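Local atomic coordinates of VWFA domain-containing protein (Alicyclobacillus acidocaldarius subsp. acidocaldarius, PDB entry 3RAG), a protein that is of unknown function but has a von Willebrand factor type A fold that holds a sodium ion, consistent with a metal-dependent binding role. Residues E7-Q12 against A134-V139; M70-Q75 against Q84-Q89; L161-K166 against S194-V199. All blocks are in the same frame, centred on the assembly; numbering follows the deposited sequence.

Contact 1: residues E7-Q12 against A134-V139; sequences EATIRQ and ALHLVV
Water 2 is gripped from two strands at once, by NE of R11 and by ND1 of H136, each 2.7 Å from its oxygen and each reaching it in the plane of its own flat group. R11 and H136 are register partners, and the water fills the space between two side chains whose nitrogens do not meet directly. The H136 ring is steadied by T9: CG2 stands 3.8 Å from the ring centroid and 13° off its normal, a CH-pi contact, while the same methyl lies over one face of the R11 guanidinium. With CG2 anti to the backbone N (OG1 at chi1 -64°), the methyl goes to the ring and OG1 to water 1, which in turn accepts from A134 N. Between the backbones, I10 is held at N by A134 O (3.0 Å) and at O by H136 N (2.8 Å); Q12 repeats the pattern with H136 O and V138 N. On the other face I10 CG2 meets L135 CD1 at 3.7 Å; I10 packs on helix 79-106, L135 on helix 151-165. The two strands are parallel neighbours at the centre of the vWA sheet, and both run toward the sodium site of D18, S144 and S146.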
# COMPACT_ATOMS: atom_id res chain seq x y z
N GLU A 7 4.73 -17.51 -7.43
CA GLU A 7 5.91 -16.96 -6.79
C GLU A 7 5.91 -15.43 -6.77
O GLU A 7 6.60 -14.82 -5.96
CB GLU A 7 7.16 -17.48 -7.50
CG GLU A 7 8.47 -17.29 -6.74
CD GLU A 7 9.60 -18.12 -7.33
OE1 GLU A 7 9.32 -19.00 -8.18
OE2 GLU A 7 10.78 -17.91 -6.96
N ALA A 8 5.15 -14.80 -7.67
CA ALA A 8 5.25 -13.36 -7.85
C ALA A 8 4.25 -12.58 -6.99
O ALA A 8 3.79 -11.51 -7.38
CB ALA A 8 5.12 -12.97 -9.34
N THR A 9 3.93 -13.11 -5.81
CA THR A 9 2.99 -12.45 -4.89
C THR A 9 3.38 -10.99 -4.65
O THR A 9 4.55 -10.68 -4.43
CB THR A 9 2.92 -13.19 -3.54
OG1 THR A 9 2.40 -14.50 -3.77
CG2 THR A 9 2.02 -12.44 -2.53
N ILE A 10 2.39 -10.10 -4.73
CA ILE A 10 2.65 -8.67 -4.57
C ILE A 10 2.37 -8.29 -3.10
O ILE A 10 1.39 -8.75 -2.53
CB ILE A 10 1.78 -7.84 -5.52
CG1 ILE A 10 2.19 -8.11 -6.98
CG2 ILE A 10 1.89 -6.34 -5.21
CD1 ILE A 10 3.52 -7.44 -7.40
N ARG A 11 3.25 -7.49 -2.51
CA ARG A 11 3.12 -7.09 -1.11
C ARG A 11 3.25 -5.57 -0.99
O ARG A 11 4.29 -5.01 -1.35
CB ARG A 11 4.22 -7.75 -0.29
CG ARG A 11 4.10 -9.27 -0.28
CD ARG A 11 5.22 -9.93 0.52
NE ARG A 11 5.01 -11.37 0.56
CZ ARG A 11 5.53 -12.21 -0.32
NH1 ARG A 11 6.30 -11.74 -1.28
NH2 ARG A 11 5.28 -13.51 -0.25
N GLN A 12 2.21 -4.91 -0.50
CA GLN A 12 2.22 -3.46 -0.50
C GLN A 12 1.69 -2.93 0.80
O GLN A 12 0.84 -3.56 1.44
CB GLN A 12 1.36 -2.90 -1.64
CG GLN A 12 2.00 -3.10 -3.03
CD GLN A 12 1.22 -2.38 -4.13
OE1 GLN A 12 0.22 -1.70 -3.86
NE2 GLN A 12 1.68 -2.54 -5.37
N ALA A 134 -1.34 -13.33 -6.25
CA ALA A 134 -1.90 -12.95 -4.96
C ALA A 134 -1.47 -11.51 -4.66
O ALA A 134 -0.38 -11.09 -5.05
CB ALA A 134 -1.43 -13.93 -3.85
N LEU A 135 -2.35 -10.76 -4.01
CA LEU A 135 -2.04 -9.39 -3.63
C LEU A 135 -2.21 -9.31 -2.13
O LEU A 135 -3.31 -9.56 -1.61
CB LEU A 135 -2.99 -8.42 -4.32
CG LEU A 135 -2.95 -6.96 -3.82
CD1 LEU A 135 -1.52 -6.43 -3.90
CD2 LEU A 135 -3.91 -6.11 -4.63
N HIS A 136 -1.13 -8.99 -1.42
CA HIS A 136 -1.22 -8.83 0.04
C HIS A 136 -1.02 -7.35 0.33
O HIS A 136 -0.01 -6.80 -0.06
CB HIS A 136 -0.14 -9.63 0.76
CG HIS A 136 -0.25 -11.10 0.57
ND1 HIS A 136 0.72 -11.98 0.99
CD2 HIS A 136 -1.23 -11.86 0.02
CE1 HIS A 136 0.35 -13.21 0.70
NE2 HIS A 136 -0.83 -13.17 0.12
N LEU A 137 -1.97 -6.73 1.01
CA LEU A 137 -2.01 -5.28 1.14
C LEU A 137 -2.34 -4.93 2.57
O LEU A 137 -3.33 -5.43 3.13
CB LEU A 137 -3.13 -4.73 0.24
CG LEU A 137 -3.45 -3.23 0.36
CD1 LEU A 137 -2.28 -2.36 -0.02
CD2 LEU A 137 -4.70 -2.82 -0.47
N VAL A 138 -1.53 -4.07 3.19
CA VAL A 138 -1.91 -3.52 4.47
C VAL A 138 -2.18 -2.05 4.27
O VAL A 138 -1.32 -1.31 3.77
CB VAL A 138 -0.79 -3.66 5.52
CG1 VAL A 138 -1.24 -3.03 6.83
CG2 VAL A 138 -0.47 -5.15 5.73
N VAL A 139 -3.38 -1.62 4.64
CA VAL A 139 -3.73 -0.20 4.54
C VAL A 139 -3.51 0.41 5.93
O VAL A 139 -4.11 -0.08 6.91
CB VAL A 139 -5.20 -0.04 4.11
CG1 VAL A 139 -5.56 1.43 4.02
CG2 VAL A 139 -5.47 -0.75 2.76
O HOH W 1 0.95 -15.14 -6.34
O HOH W 2 2.98 -11.27 2.38

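Contact 2: residues M70-Q75 against Q84-Q89; sequences MCRIVQ and QMMTHQ
M86 and R72 slide past each other in opposite directions, SE of M86 lying 3.9 Å from both CB and CG of R72, a long contact between a selenomethionine and the aliphatic base of an arginine. Farther along the same side chain, CE of M85 is 4.1 Å from R72 NE. M70 reaches into the helix side between M85 and Q89. Its SE is 4.0 Å from CD of Q89, the two side chains crossing at about a right angle, and its CE approaches SE of M85 at 3.8 Å. The exact place of that methyl is doubtful, because it is modelled too near M86.

The polar part is local to the strand. R72 turns back at chi2 (-64°), and NH2 donates to C71 O over 2.8 Å; the oxygen lies close to the guanidinium plane, but the donor stands 46° out of the carbonyl plane. With an alanine here, CB would still meet M86 SE, but the loss of the rest would probably leave a gap beside the selenium, M85 CE without its neighbour NE, and C71 O without its side-chain donor.

Strand 71-74 is an outer strand of the sheet, bonded along its backbone to strand 40-46. Helix 79-106 lies across one face, where M86 also touches N42 and I44, while C71 packs on helix 58-66 from the other.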
# COMPACT_ATOMS: atom_id res chain seq x y z
N MSE A 70 4.94 5.06 -4.71
CA MSE A 70 4.49 6.34 -5.27
C MSE A 70 3.90 7.19 -4.17
O MSE A 70 3.35 6.66 -3.21
CB MSE A 70 3.38 6.09 -6.32
CG MSE A 70 3.87 5.55 -7.66
SE MSE A 70 2.51 5.25 -8.84
CE MSE A 70 1.27 6.33 -8.27
N CYS A 71 3.99 8.50 -4.33
CA CYS A 71 3.30 9.44 -3.45
C CYS A 71 2.37 10.30 -4.30
O CYS A 71 2.80 10.86 -5.33
CB CYS A 71 4.29 10.34 -2.70
SG CYS A 71 3.49 11.65 -1.75
N ARG A 72 1.12 10.40 -3.89
CA ARG A 72 0.19 11.33 -4.54
C ARG A 72 -0.49 12.13 -3.43
O ARG A 72 -0.68 11.63 -2.33
CB ARG A 72 -0.85 10.57 -5.37
CG ARG A 72 -0.26 9.91 -6.62
CD ARG A 72 0.31 10.94 -7.60
NE ARG A 72 0.84 10.28 -8.81
CZ ARG A 72 2.10 9.88 -8.97
NH1 ARG A 72 2.48 9.30 -10.11
NH2 ARG A 72 3.00 10.08 -8.02
N ILE A 73 -0.87 13.35 -3.76
CA ILE A 73 -1.45 14.29 -2.80
C ILE A 73 -2.79 14.75 -3.38
O ILE A 73 -2.83 15.33 -4.45
CB ILE A 73 -0.49 15.46 -2.55
CG1 ILE A 73 0.82 14.92 -1.93
CG2 ILE A 73 -1.13 16.51 -1.64
CD1 ILE A 73 1.97 15.94 -1.91
N VAL A 74 -3.89 14.45 -2.69
CA VAL A 74 -5.20 14.61 -3.36
C VAL A 74 -6.26 15.10 -2.40
O VAL A 74 -6.11 14.96 -1.20
CB VAL A 74 -5.69 13.29 -4.04
CG1 VAL A 74 -4.68 12.81 -5.11
CG2 VAL A 74 -5.94 12.17 -3.02
N GLN A 75 -7.32 15.68 -2.94
CA GLN A 75 -8.47 16.02 -2.10
C GLN A 75 -9.21 14.75 -1.68
O GLN A 75 -9.08 13.70 -2.33
CB GLN A 75 -9.39 16.97 -2.85
CG GLN A 75 -8.71 18.29 -3.14
CD GLN A 75 -9.55 19.21 -4.00
OE1 GLN A 75 -10.21 18.76 -4.95
NE2 GLN A 75 -9.53 20.50 -3.68
N GLN A 84 -6.70 3.21 -6.02
CA GLN A 84 -6.82 2.17 -7.03
C GLN A 84 -5.75 2.34 -8.12
O GLN A 84 -5.05 1.39 -8.46
CB GLN A 84 -8.23 2.13 -7.62
CG GLN A 84 -9.32 1.83 -6.61
CD GLN A 84 -10.71 1.96 -7.19
OE1 GLN A 84 -10.92 1.72 -8.37
NE2 GLN A 84 -11.67 2.35 -6.35
N MSE A 85 -5.59 3.57 -8.64
CA MSE A 85 -4.57 3.80 -9.66
C MSE A 85 -3.17 3.46 -9.17
O MSE A 85 -2.39 2.84 -9.90
CB MSE A 85 -4.57 5.26 -10.16
CG MSE A 85 -3.42 5.62 -11.14
SE MSE A 85 -1.80 6.13 -10.45
CE MSE A 85 -2.20 7.71 -9.72
N MSE A 86 -2.83 3.89 -7.95
CA MSE A 86 -1.45 3.72 -7.50
C MSE A 86 -1.16 2.25 -7.31
O MSE A 86 -0.06 1.78 -7.64
CB MSE A 86 -1.18 4.47 -6.18
CG MSE A 86 -1.20 5.99 -6.27
SE MSE A 86 -1.20 6.77 -4.59
CE MSE A 86 -1.06 5.42 -3.59
N THR A 87 -2.13 1.53 -6.74
CA THR A 87 -1.94 0.11 -6.42
C THR A 87 -1.69 -0.64 -7.72
O THR A 87 -0.72 -1.39 -7.85
CB THR A 87 -3.16 -0.46 -5.67
OG1 THR A 87 -3.31 0.25 -4.44
CG2 THR A 87 -2.98 -1.96 -5.35
N HIS A 88 -2.54 -0.40 -8.71
CA HIS A 88 -2.32 -1.03 -10.02
C HIS A 88 -1.03 -0.61 -10.73
O HIS A 88 -0.30 -1.46 -11.28
CB HIS A 88 -3.56 -0.86 -10.92
CG HIS A 88 -4.70 -1.75 -10.53
ND1 HIS A 88 -4.68 -3.11 -10.72
CD2 HIS A 88 -5.89 -1.47 -9.95
CE1 HIS A 88 -5.80 -3.64 -10.27
NE2 HIS A 88 -6.56 -2.66 -9.80
N GLN A 89 -0.71 0.68 -10.72
CA GLN A 89 0.48 1.11 -11.43
C GLN A 89 1.76 0.57 -10.79
O GLN A 89 2.67 0.15 -11.49
CB GLN A 89 0.48 2.63 -11.59
CG GLN A 89 1.61 3.18 -12.39
CD GLN A 89 1.42 4.66 -12.68
OE1 GLN A 89 0.30 5.18 -12.62
NE2 GLN A 89 2.52 5.36 -12.98

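Contact 3: residues L161-K166 against S194-V199; sequences LALSLK and SSEVNV
The carboxylate of E196 is met broadside by K166: NZ stands about 3 Å above the carboxylate plane, over OE1 (3.0 Å), with OE2 farther off at 3.8 Å. Because NZ comes to OE1 from above the plane, the bond within this salt bridge is weak, and charge attraction probably contributes more than bond direction. CD2 of L163 lies near that plane, beyond OE1, at 4.1 Å, and gives this oxygen an apolar neighbour. The carboxylate is turned by chi3 of 88°, and the lysine chain bends at chi3 (65°) to bring NZ across to it. On the way its CD passes 3.7 Å from S195 O, a carbonyl oxygen buried here without a partner in the model.

The two segments belong to a beta-alpha-beta unit and the turn that follows it: helix 151-165 joins parallel strands 135-142 and 172-179, and the loop leaves the antiparallel outer strand 188-194 to pass beside the helix. S194 begins this loop with an ST turn, its OG accepting from E196 N at 3.1 Å.

Deeper in, A162 CB meets V197 CG2 at 3.4 Å, tighter than usual for two carbons. The short side chain of A162 probably lets the loop come this close, and V197 also touches V174 of strand 172-179. Just beyond, N198 is the N-cap of helix 199-205, with OD1 accepting from A201 N.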
# COMPACT_ATOMS: atom_id res chain seq x y z
N LEU A 161 -11.78 0.51 -2.38
CA LEU A 161 -10.52 -0.04 -2.88
C LEU A 161 -10.59 -1.55 -2.84
O LEU A 161 -10.27 -2.23 -3.82
CB LEU A 161 -9.34 0.48 -2.05
CG LEU A 161 -7.95 -0.12 -2.31
CD1 LEU A 161 -7.48 0.16 -3.74
CD2 LEU A 161 -6.96 0.52 -1.31
N ALA A 162 -11.00 -2.09 -1.70
CA ALA A 162 -11.05 -3.52 -1.54
C ALA A 162 -12.06 -4.12 -2.50
O ALA A 162 -11.81 -5.18 -3.09
CB ALA A 162 -11.40 -3.90 -0.07
N LEU A 163 -13.20 -3.46 -2.67
CA LEU A 163 -14.20 -3.98 -3.59
C LEU A 163 -13.66 -4.01 -5.02
O LEU A 163 -13.88 -4.98 -5.75
CB LEU A 163 -15.50 -3.18 -3.51
CG LEU A 163 -16.29 -3.37 -2.21
CD1 LEU A 163 -17.56 -2.54 -2.24
CD2 LEU A 163 -16.62 -4.83 -1.94
N SER A 164 -12.93 -2.96 -5.41
CA SER A 164 -12.39 -2.92 -6.77
C SER A 164 -11.32 -4.00 -7.00
O SER A 164 -11.24 -4.59 -8.08
CB SER A 164 -11.82 -1.54 -7.09
OG SER A 164 -10.56 -1.37 -6.45
N LEU A 165 -10.49 -4.24 -6.00
CA LEU A 165 -9.45 -5.26 -6.11
C LEU A 165 -9.99 -6.68 -6.15
O LEU A 165 -9.35 -7.59 -6.69
CB LEU A 165 -8.42 -5.11 -4.97
CG LEU A 165 -7.61 -3.81 -4.98
CD1 LEU A 165 -6.82 -3.68 -3.69
CD2 LEU A 165 -6.66 -3.68 -6.22
N LYS A 166 -11.19 -6.89 -5.60
CA LYS A 166 -11.76 -8.23 -5.53
C LYS A 166 -12.16 -8.74 -6.93
O LYS A 166 -12.38 -9.92 -7.11
CB LYS A 166 -12.97 -8.25 -4.58
CG LYS A 166 -13.19 -9.58 -3.87
CD LYS A 166 -14.16 -9.47 -2.68
CE LYS A 166 -15.57 -9.08 -3.13
NZ LYS A 166 -16.60 -9.27 -2.05
N SER A 194 -7.96 -10.40 5.26
CA SER A 194 -9.22 -10.96 4.81
C SER A 194 -9.43 -10.60 3.34
O SER A 194 -8.80 -9.69 2.83
CB SER A 194 -10.37 -10.39 5.65
OG SER A 194 -11.63 -10.76 5.10
N SER A 195 -10.33 -11.30 2.67
CA SER A 195 -10.65 -10.96 1.30
C SER A 195 -11.59 -9.75 1.23
O SER A 195 -11.85 -9.23 0.16
CB SER A 195 -11.31 -12.14 0.59
OG SER A 195 -12.38 -12.62 1.39
N GLU A 196 -12.12 -9.33 2.37
CA GLU A 196 -12.99 -8.15 2.40
C GLU A 196 -12.63 -7.18 3.52
O GLU A 196 -11.95 -7.53 4.47
CB GLU A 196 -14.46 -8.55 2.53
CG GLU A 196 -15.03 -9.19 1.26
CD GLU A 196 -16.53 -9.01 1.15
OE1 GLU A 196 -16.97 -7.98 0.60
OE2 GLU A 196 -17.26 -9.91 1.61
N VAL A 197 -13.11 -5.96 3.38
CA VAL A 197 -12.95 -4.95 4.42
C VAL A 197 -14.20 -4.94 5.30
O VAL A 197 -15.31 -4.85 4.79
CB VAL A 197 -12.74 -3.56 3.79
CG1 VAL A 197 -13.05 -2.45 4.81
CG2 VAL A 197 -11.33 -3.46 3.28
N ASN A 198 -13.99 -5.05 6.62
CA ASN A 198 -15.07 -5.07 7.61
C ASN A 198 -15.49 -3.64 7.94
O ASN A 198 -14.77 -2.94 8.66
CB ASN A 198 -14.56 -5.77 8.87
CG ASN A 198 -15.61 -5.87 9.98
OD1 ASN A 198 -16.55 -5.08 10.04
ND2 ASN A 198 -15.43 -6.84 10.87
N VAL A 199 -16.61 -3.18 7.41
CA VAL A 199 -16.91 -1.76 7.56
C VAL A 199 -17.28 -1.38 8.99
O VAL A 199 -16.93 -0.29 9.44
CB VAL A 199 -17.93 -1.21 6.51
CG1 VAL A 199 -18.23 -2.25 5.44
CG2 VAL A 199 -19.19 -0.70 7.18

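Overall arrangement
From the N terminus, strand 10-17 opens the sheet's centre, and the chain then moves outward through strand 40-46 to the outer strand 71-74. Contact 2 closes a short loop there, where helix 79-106 turns back over the sheet. Contact 1 closes a far longer one, when strand 135-142 joins strand 10-17; contact 2 lies wholly within that span. Contact 3 follows in series, closing a loop of two strands between helix 151-165 and the turn after strand 188-194. Helix 79-106 links all three: T87 touches Q12 of contact 1, and Q84 and H88 pack on S164 and L165 of contact 3, while L165 also rests on L135 and L137.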